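Local coordinates for beta-glucosidase (Saccharopolyspora erythraea D, PDB 5M6G), which probably hydrolyses terminal, non-reducing beta-D-glucosyl residues and releases beta-D-glucose, as a two-domain member of glycosyl hydrolase family 3, at residues A[141-151]-A[559-567]; A[204-215]-A[261-272]. All blocks are in the same frame, centred on the assembly; numbering follows the deposited sequence.

Interaction 1: residues A[141-151]-A[559-567]; sequences TIYPHNIGLGA and SWLPGSEGQ
Ile-142 and Ser-564 grip each other through two hydrogen bonds. Ser-564 N donates to Ile-142 O at 2.9 Å, nearly straight at 166°. Ile-142 N donates back to Ser-564 OG at 3.1 Å. OG lies between the backbone N and the carbonyl carbon of its own residue (chi1 52°), which turns it to the Ile-142 backbone. A third hydrogen bond runs from His-145 N to Leu-561 O at 3.1 Å, at the N-cap of helix 146-152. Two waters bridge the two segments. Water 1 donates to Ile-142 O and Pro-562 O and accepts from Glu-565 N. Water 2 donates to His-145 O and accepts from Leu-561 N. Gly-563 runs so close to the 142-143 backbone that a CB would clash with Ile-142 O.

Leu-561 CD1 lies 3.6 Å from His-145 CD2, and Leu-561 CB meets the same ring at its edge. Ile-147 crosses Trp-560 at about a right angle. Its CG1 sits over one indole face, toward the rim, and its CD1 is 3.7 Å from Trp-560 CZ3. Gly-148 CA comes within 3.6 Å of Trp-560 CD1.

This buried seam joins the N-terminal domain, of the TIM-barrel clan, to the C-terminal domain with its mixed sheet. His-145 NE2 is hydrogen-bonded to Gly-447 O. Helices 155-170 and 399-412 pack on Tyr-143, and Leu-561, just after strand 555-560, touches Val-539 of the neighbouring parallel strand 534-539.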
loop_
_atom_site.group_PDB
_atom_site.type_symbol
_atom_site.label_atom_id
_atom_site.label_comp_id
_atom_site.label_asym_id
_atom_site.label_seq_id
_atom_site.Cartn_x
_atom_site.Cartn_y
_atom_site.Cartn_z
ATOM N N THR A 141 -8.863 -1.190 11.167
ATOM C CA THR A 141 -8.375 0.185 11.189
ATOM C C THR A 141 -7.806 0.568 9.829
ATOM O O THR A 141 -7.010 -0.178 9.255
ATOM C CB THR A 141 -7.286 0.327 12.253
ATOM O OG1 THR A 141 -7.731 -0.257 13.484
ATOM C CG2 THR A 141 -6.935 1.786 12.477
ATOM N N ILE A 142 -8.192 1.737 9.319
ATOM C CA ILE A 142 -7.686 2.217 8.033
ATOM C C ILE A 142 -6.782 3.418 8.292
ATOM O O ILE A 142 -7.244 4.488 8.714
ATOM C CB ILE A 142 -8.818 2.562 7.058
ATOM C CG1 ILE A 142 -9.726 1.335 6.827
ATOM C CG2 ILE A 142 -8.238 3.095 5.737
ATOM C CD1 ILE A 142 -9.003 0.124 6.246
ATOM N N TYR A 143 -5.488 3.240 8.031
ATOM C CA TYR A 143 -4.460 4.239 8.273
ATOM C C TYR A 143 -4.335 5.163 7.072
ATOM O O TYR A 143 -4.796 4.832 5.973
ATOM C CB TYR A 143 -3.121 3.544 8.577
ATOM C CG TYR A 143 -3.182 2.763 9.877
ATOM C CD1 TYR A 143 -3.012 3.403 11.106
ATOM C CD2 TYR A 143 -3.458 1.404 9.877
ATOM C CE1 TYR A 143 -3.105 2.696 12.303
ATOM C CE2 TYR A 143 -3.540 0.684 11.061
ATOM C CZ TYR A 143 -3.374 1.336 12.270
ATOM O OH TYR A 143 -3.464 0.625 13.444
ATOM N N PRO A 144 -3.760 6.354 7.254
ATOM C CA PRO A 144 -3.476 7.209 6.095
ATOM C C PRO A 144 -2.651 6.455 5.062
ATOM O O PRO A 144 -1.803 5.624 5.403
ATOM C CB PRO A 144 -2.689 8.377 6.698
ATOM C CG PRO A 144 -3.171 8.454 8.126
ATOM C CD PRO A 144 -3.373 6.998 8.523
ATOM N N HIS A 145 -2.919 6.730 3.791
ATOM C CA HIS A 145 -2.067 6.158 2.761
ATOM C C HIS A 145 -0.651 6.731 2.863
ATOM O O HIS A 145 -0.392 7.734 3.546
ATOM C CB HIS A 145 -2.653 6.398 1.370
ATOM C CG HIS A 145 -3.613 5.335 0.923
ATOM N ND1 HIS A 145 -3.256 4.006 0.798
ATOM C CD2 HIS A 145 -4.922 5.407 0.579
ATOM C CE1 HIS A 145 -4.297 3.309 0.377
ATOM N NE2 HIS A 145 -5.325 4.135 0.245
ATOM N N ASN A 146 0.268 6.066 2.160
ATOM C CA ASN A 146 1.697 6.327 2.322
ATOM C C ASN A 146 2.067 7.794 2.094
ATOM O O ASN A 146 2.944 8.323 2.787
ATOM C CB ASN A 146 2.501 5.430 1.373
ATOM C CG ASN A 146 2.638 4.015 1.899
ATOM O OD1 ASN A 146 2.278 3.741 3.036
ATOM N ND2 ASN A 146 3.182 3.113 1.079
ATOM N N ILE A 147 1.443 8.466 1.125
ATOM C CA ILE A 147 1.870 9.835 0.830
ATOM C C ILE A 147 1.688 10.722 2.062
ATOM O O ILE A 147 2.596 11.473 2.438
ATOM C CB ILE A 147 1.146 10.390 -0.416
ATOM C CG1 ILE A 147 1.644 11.803 -0.747
ATOM C CG2 ILE A 147 -0.385 10.409 -0.240
ATOM C CD1 ILE A 147 1.090 12.364 -2.049
ATOM N N GLY A 148 0.546 10.597 2.751
ATOM C CA GLY A 148 0.361 11.336 3.993
ATOM C C GLY A 148 1.312 10.890 5.087
ATOM O O GLY A 148 1.821 11.714 5.853
ATOM N N LEU A 149 1.575 9.578 5.174
ATOM C CA LEU A 149 2.579 9.096 6.116
ATOM C C LEU A 149 3.946 9.713 5.828
ATOM O O LEU A 149 4.677 10.072 6.757
ATOM C CB LEU A 149 2.649 7.568 6.078
ATOM C CG LEU A 149 1.352 6.863 6.516
ATOM C CD1 LEU A 149 1.556 5.323 6.625
ATOM C CD2 LEU A 149 0.781 7.437 7.847
ATOM N N GLY A 150 4.310 9.844 4.549
ATOM C CA GLY A 150 5.560 10.516 4.220
ATOM C C GLY A 150 5.551 11.964 4.667
ATOM O O GLY A 150 6.560 12.489 5.143
ATOM N N ALA A 151 4.397 12.622 4.538
ATOM C CA ALA A 151 4.254 14.003 4.991
ATOM C C ALA A 151 4.461 14.150 6.492
ATOM O O ALA A 151 4.862 15.228 6.941
ATOM C CB ALA A 151 2.878 14.538 4.592
ATOM N N SER A 559 -4.848 17.228 3.125
ATOM C CA SER A 559 -5.150 16.134 4.037
ATOM C C SER A 559 -4.795 14.765 3.486
ATOM O O SER A 559 -4.809 13.791 4.250
ATOM C CB SER A 559 -6.639 16.147 4.417
ATOM O OG SER A 559 -6.941 17.290 5.198
ATOM N N TRP A 560 -4.487 14.665 2.197
ATOM C CA TRP A 560 -4.091 13.401 1.530
ATOM C C TRP A 560 -5.280 12.431 1.628
ATOM O O TRP A 560 -6.416 12.835 1.339
ATOM C CB TRP A 560 -2.777 12.889 2.091
ATOM C CG TRP A 560 -1.761 13.965 2.230
ATOM C CD1 TRP A 560 -1.251 14.464 3.391
ATOM C CD2 TRP A 560 -1.160 14.719 1.166
ATOM N NE1 TRP A 560 -0.357 15.480 3.118
ATOM C CE2 TRP A 560 -0.278 15.650 1.758
ATOM C CE3 TRP A 560 -1.267 14.681 -0.229
ATOM C CZ2 TRP A 560 0.500 16.537 1.001
ATOM C CZ3 TRP A 560 -0.503 15.571 -0.982
ATOM C CH2 TRP A 560 0.372 16.488 -0.360
ATOM N N LEU A 561 -5.058 11.160 1.983
ATOM C CA LEU A 561 -6.122 10.162 2.118
ATOM C C LEU A 561 -6.035 9.609 3.531
ATOM O O LEU A 561 -5.379 8.579 3.767
ATOM C CB LEU A 561 -5.985 9.051 1.078
ATOM C CG LEU A 561 -5.964 9.557 -0.362
ATOM C CD1 LEU A 561 -5.493 8.457 -1.329
ATOM C CD2 LEU A 561 -7.333 10.106 -0.753
ATOM N N PRO A 562 -6.685 10.263 4.502
ATOM C CA PRO A 562 -6.354 10.016 5.915
ATOM C C PRO A 562 -6.874 8.714 6.485
ATOM O O PRO A 562 -6.399 8.306 7.550
ATOM C CB PRO A 562 -6.987 11.217 6.643
ATOM C CG PRO A 562 -8.051 11.712 5.720
ATOM C CD PRO A 562 -7.556 11.437 4.319
ATOM N N GLY A 563 -7.826 8.053 5.837
ATOM C CA GLY A 563 -8.283 6.772 6.336
ATOM C C GLY A 563 -9.524 6.854 7.205
ATOM O O GLY A 563 -10.357 7.748 7.034
ATOM N N SER A 564 -9.664 5.924 8.145
ATOM C CA SER A 564 -10.915 5.835 8.890
ATOM C C SER A 564 -11.063 6.901 9.969
ATOM O O SER A 564 -12.192 7.189 10.369
ATOM C CB SER A 564 -11.056 4.441 9.513
ATOM O OG SER A 564 -9.909 4.104 10.259
ATOM N N GLU A 565 -9.976 7.516 10.436
ATOM C CA GLU A 565 -10.072 8.418 11.588
ATOM C C GLU A 565 -10.079 9.879 11.130
ATOM O O GLU A 565 -9.135 10.642 11.337
ATOM C CB GLU A 565 -8.945 8.129 12.574
ATOM C CG GLU A 565 -8.880 6.656 12.992
ATOM C CD GLU A 565 -10.256 6.074 13.319
ATOM O OE1 GLU A 565 -11.008 6.693 14.102
ATOM O OE2 GLU A 565 -10.592 4.996 12.790
ATOM N N GLY A 566 -11.205 10.274 10.527
ATOM C CA GLY A 566 -11.320 11.626 9.990
ATOM C C GLY A 566 -11.204 12.721 11.031
ATOM O O GLY A 566 -10.892 13.873 10.680
ATOM N N GLN A 567 -11.436 12.394 12.308
ATOM C CA GLN A 567 -11.376 13.407 13.356
ATOM C C GLN A 567 -9.978 14.019 13.501
ATOM O O GLN A 567 -9.850 15.131 14.029
ATOM C CB GLN A 567 -11.860 12.803 14.681
ATOM C CG GLN A 567 -10.962 11.728 15.261
ATOM C CD GLN A 567 -11.234 10.290 14.766
ATOM O OE1 GLN A 567 -11.788 10.064 13.685
ATOM N NE2 GLN A 567 -10.832 9.310 15.582
HETATM O O HOH W 1 -7.093 6.995 9.824
HETATM O O HOH W 2 -2.521 9.842 3.206
#

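Interaction 2: residues A[204-215]-A[261-272]; sequences ASAMTSAVTGLQ and PPFREAIARGVG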
loop_
_atom_site.group_PDB
_atom_site.type_symbol
_atom_site.label_atom_id
_atom_site.label_comp_id
_atom_site.label_asym_id
_atom_site.label_seq_id
_atom_site.Cartn_x
_atom_site.Cartn_y
_atom_site.Cartn_z
ATOM N N ALA A 204 11.179 7.537 1.048
ATOM C CA ALA A 204 10.834 6.125 1.091
ATOM C C ALA A 204 11.810 5.344 1.955
ATOM O O ALA A 204 11.397 4.481 2.728
ATOM C CB ALA A 204 10.791 5.555 -0.327
ATOM N N SER A 205 13.114 5.624 1.835
ATOM C CA SER A 205 14.096 4.865 2.608
ATOM C C SER A 205 13.839 4.986 4.107
ATOM O O SER A 205 13.871 3.987 4.837
ATOM C CB SER A 205 15.513 5.331 2.272
ATOM O OG SER A 205 15.840 5.022 0.933
ATOM N N ALA A 206 13.580 6.204 4.585
ATOM C CA ALA A 206 13.302 6.379 6.002
ATOM C C ALA A 206 12.047 5.629 6.417
ATOM O O ALA A 206 11.982 5.085 7.528
ATOM C CB ALA A 206 13.165 7.869 6.327
ATOM N N MET A 207 11.054 5.557 5.542
ATOM C CA MET A 207 9.791 4.945 5.919
ATOM C C MET A 207 9.775 3.429 5.711
ATOM O O MET A 207 8.734 2.800 5.927
ATOM C CB MET A 207 8.633 5.605 5.173
ATOM C CG MET A 207 8.522 7.105 5.441
ATOM S SD MET A 207 8.417 7.472 7.205
ATOM C CE MET A 207 7.805 9.169 7.126
ATOM N N THR A 208 10.899 2.831 5.318
ATOM C CA THR A 208 10.964 1.379 5.358
ATOM C C THR A 208 10.935 0.864 6.789
ATOM O O THR A 208 10.893 -0.352 6.996
ATOM C CB THR A 208 12.223 0.860 4.633
ATOM O OG1 THR A 208 13.395 1.306 5.326
ATOM C CG2 THR A 208 12.259 1.352 3.197
ATOM N N SER A 209 10.944 1.765 7.779
ATOM C CA SER A 209 10.600 1.380 9.140
ATOM C C SER A 209 9.261 0.643 9.205
ATOM O O SER A 209 9.015 -0.090 10.168
ATOM C CB SER A 209 10.574 2.626 10.029
ATOM O OG SER A 209 9.473 3.446 9.693
ATOM N N ALA A 210 8.395 0.812 8.200
ATOM C CA ALA A 210 7.188 -0.009 8.112
ATOM C C ALA A 210 7.525 -1.495 8.125
ATOM O O ALA A 210 6.768 -2.308 8.676
ATOM C CB ALA A 210 6.406 0.335 6.847
ATOM N N VAL A 211 8.653 -1.869 7.510
ATOM C CA VAL A 211 9.071 -3.272 7.479
ATOM C C VAL A 211 9.334 -3.773 8.892
ATOM O O VAL A 211 8.921 -4.879 9.277
ATOM C CB VAL A 211 10.324 -3.437 6.600
ATOM C CG1 VAL A 211 10.866 -4.880 6.696
ATOM C CG2 VAL A 211 10.018 -3.076 5.154
ATOM N N THR A 212 10.058 -2.974 9.672
ATOM C CA THR A 212 10.399 -3.367 11.032
ATOM C C THR A 212 9.152 -3.494 11.891
ATOM O O THR A 212 9.065 -4.386 12.744
ATOM C CB THR A 212 11.372 -2.352 11.627
ATOM O OG1 THR A 212 12.507 -2.231 10.756
ATOM C CG2 THR A 212 11.819 -2.778 13.016
ATOM N N GLY A 213 8.164 -2.625 11.670
ATOM C CA GLY A 213 6.923 -2.731 12.422
ATOM C C GLY A 213 6.147 -3.987 12.067
ATOM O O GLY A 213 5.688 -4.720 12.948
ATOM N N LEU A 214 6.000 -4.254 10.767
ATOM C CA LEU A 214 5.249 -5.421 10.318
ATOM C C LEU A 214 5.905 -6.712 10.792
ATOM O O LEU A 214 5.233 -7.612 11.310
ATOM C CB LEU A 214 5.141 -5.403 8.789
ATOM C CG LEU A 214 4.135 -4.442 8.143
ATOM C CD1 LEU A 214 4.471 -4.229 6.675
ATOM C CD2 LEU A 214 2.729 -5.018 8.288
ATOM N N GLN A 215 7.226 -6.819 10.620
ATOM C CA GLN A 215 7.921 -8.082 10.842
ATOM C C GLN A 215 8.422 -8.252 12.266
ATOM O O GLN A 215 8.592 -9.389 12.720
ATOM C CB GLN A 215 9.115 -8.211 9.886
ATOM C CG GLN A 215 8.727 -8.142 8.442
ATOM C CD GLN A 215 9.814 -8.638 7.503
ATOM O OE1 GLN A 215 9.530 -9.019 6.366
ATOM N NE2 GLN A 215 11.063 -8.626 7.967
ATOM N N PRO A 261 17.629 2.859 -3.649
ATOM C CA PRO A 261 18.037 2.950 -2.230
ATOM C C PRO A 261 16.972 2.464 -1.258
ATOM O O PRO A 261 17.323 1.826 -0.252
ATOM C CB PRO A 261 18.332 4.447 -2.043
ATOM C CG PRO A 261 18.851 4.850 -3.387
ATOM C CD PRO A 261 17.953 4.117 -4.354
ATOM N N PRO A 262 15.678 2.749 -1.474
ATOM C CA PRO A 262 14.683 2.214 -0.525
ATOM C C PRO A 262 14.663 0.695 -0.468
ATOM O O PRO A 262 14.370 0.131 0.592
ATOM C CB PRO A 262 13.357 2.776 -1.049
ATOM C CG PRO A 262 13.754 4.056 -1.715
ATOM C CD PRO A 262 15.036 3.684 -2.422
ATOM N N PHE A 263 14.978 0.017 -1.569
ATOM C CA PHE A 263 15.098 -1.436 -1.507
ATOM C C PHE A 263 16.293 -1.857 -0.663
ATOM O O PHE A 263 16.193 -2.804 0.124
ATOM C CB PHE A 263 15.183 -2.017 -2.918
ATOM C CG PHE A 263 13.876 -1.989 -3.635
ATOM C CD1 PHE A 263 12.897 -2.940 -3.347
ATOM C CD2 PHE A 263 13.589 -0.968 -4.536
ATOM C CE1 PHE A 263 11.663 -2.897 -3.993
ATOM C CE2 PHE A 263 12.363 -0.905 -5.176
ATOM C CZ PHE A 263 11.391 -1.870 -4.900
ATOM N N ARG A 264 17.427 -1.163 -0.804
ATOM C CA ARG A 264 18.598 -1.467 0.015
ATOM C C ARG A 264 18.274 -1.346 1.501
ATOM O O ARG A 264 18.629 -2.220 2.300
ATOM C CB ARG A 264 19.751 -0.527 -0.365
ATOM C CG ARG A 264 21.138 -1.060 -0.092
ATOM C CD ARG A 264 22.214 -0.012 -0.416
ATOM N NE ARG A 264 22.313 0.312 -1.839
ATOM C CZ ARG A 264 23.074 -0.361 -2.696
ATOM N NH1 ARG A 264 23.785 -1.397 -2.268
ATOM N NH2 ARG A 264 23.130 -0.008 -3.976
ATOM N N GLU A 265 17.599 -0.254 1.889
ATOM C CA GLU A 265 17.219 -0.063 3.286
ATOM C C GLU A 265 16.242 -1.131 3.761
ATOM O O GLU A 265 16.328 -1.597 4.903
ATOM C CB GLU A 265 16.599 1.321 3.484
ATOM C CG GLU A 265 17.602 2.387 3.886
ATOM C CD GLU A 265 18.210 2.112 5.245
ATOM O OE1 GLU A 265 17.488 2.250 6.257
ATOM O OE2 GLU A 265 19.408 1.749 5.291
ATOM N N ALA A 266 15.270 -1.494 2.924
ATOM C CA ALA A 266 14.313 -2.517 3.341
ATOM C C ALA A 266 15.022 -3.844 3.559
ATOM O O ALA A 266 14.735 -4.562 4.521
ATOM C CB ALA A 266 13.198 -2.658 2.305
ATOM N N ILE A 267 15.988 -4.160 2.694
ATOM C CA ILE A 267 16.767 -5.386 2.847
ATOM C C ILE A 267 17.592 -5.343 4.131
ATOM O O ILE A 267 17.660 -6.328 4.873
ATOM C CB ILE A 267 17.643 -5.595 1.600
ATOM C CG1 ILE A 267 16.752 -5.919 0.394
ATOM C CG2 ILE A 267 18.691 -6.684 1.831
ATOM C CD1 ILE A 267 17.470 -5.813 -0.947
ATOM N N ALA A 268 18.216 -4.198 4.425
ATOM C CA ALA A 268 18.965 -4.062 5.673
ATOM C C ALA A 268 18.083 -4.295 6.894
ATOM O O ALA A 268 18.552 -4.830 7.907
ATOM C CB ALA A 268 19.612 -2.677 5.750
ATOM N N ARG A 269 16.808 -3.906 6.823
ATOM C CA ARG A 269 15.875 -4.161 7.913
ATOM C C ARG A 269 15.367 -5.591 7.937
ATOM O O ARG A 269 14.619 -5.949 8.857
ATOM C CB ARG A 269 14.686 -3.201 7.833
ATOM C CG ARG A 269 15.038 -1.786 8.202
ATOM C CD ARG A 269 13.843 -0.866 8.007
ATOM N NE ARG A 269 14.177 0.518 8.320
ATOM C CZ ARG A 269 14.145 1.024 9.548
ATOM N NH1 ARG A 269 13.798 0.254 10.573
ATOM N NH2 ARG A 269 14.460 2.292 9.749
ATOM N N GLY A 270 15.749 -6.413 6.965
ATOM C CA GLY A 270 15.360 -7.809 6.965
ATOM C C GLY A 270 14.075 -8.124 6.241
ATOM O O GLY A 270 13.463 -9.152 6.538
ATOM N N VAL A 271 13.651 -7.280 5.294
ATOM C CA VAL A 271 12.390 -7.508 4.590
ATOM C C VAL A 271 12.369 -8.927 4.037
ATOM O O VAL A 271 13.350 -9.398 3.452
ATOM C CB VAL A 271 12.190 -6.443 3.491
ATOM C CG1 VAL A 271 13.165 -6.645 2.307
ATOM C CG2 VAL A 271 10.748 -6.431 3.025
ATOM N N GLY A 272 11.259 -9.634 4.258
ATOM C CA GLY A 272 11.218 -11.044 3.896
ATOM C C GLY A 272 10.968 -11.297 2.429
ATOM O O GLY A 272 11.387 -12.336 1.892
HETATM O O HOH W 3 15.495 3.193 7.344
HETATM O O HOH W 4 14.130 -4.517 11.066
HETATM O O HOH W 5 12.691 -7.664 10.078
#
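Arg-269 reaches Thr-208 and Thr-212 because its chain is extended from CG to NE, with CG anti to the carbonyl carbon (chi1 -72°). Thr-212 OG1 takes the same first position (chi1 -55°), which brings it to the edge of the guanidinium. The contact joins two helical segments in the N-terminal domain, of the TIM-barrel clan. Helix 261-268 ends in a Schellman motif at Gly-270, whose phi is positive.

Arg-269 NH1 donates to Thr-212 OG1 at 2.8 Å, close to the guanidinium plane. NE makes a weak hydrogen bond to Thr-208 OG1. That hydroxyl donates to Ser-205 O. Ser-209 CA sits 3.5 Å above the centre of the guanidinium. Water 3 lies at the guanidinium edge and links NH2 to Ser-205 O and Glu-265 OE1. With an alanine in place of this arginine, Thr-212 OG1 would probably be left without its NH1 donor, and a gap would be likely to open beneath Ser-209.

At one end Ala-204 CB meets Pro-262 CG at 3.6 Å. Further along, Val-211 CG1 packs on Val-271 CB at 3.8 Å. Ala-266 also touches Ala-230 of strand 229-233.

Gln-215 grips the loop after the helix with both polar atoms of its amide. OE1 accepts from Gly-272 N at 2.8 Å on an in-plane lone pair, and also from Ala-228 N. NE2 donates to Gly-270 O at 2.8 Å from above that carbonyl's plane.

Overall arrangement
From the N terminus the chain first passes 141-151, which includes the start of helix 146-152. It then runs through 204-215 and, 46 residues on, returns at 261-272. Interaction 2 closes this short loop, which holds strand 229-233, within the N-terminal domain. Interaction 1 closes only much later, when 559-567 comes back to 141-151 after about 400 residues. The shorter loop lies wholly within the longer one, and the two do not cross. Interaction 1 ties the N-terminal to the C-terminal domain; interaction 2 ties neighbouring parts of the first. Their centres are about 20 Å apart.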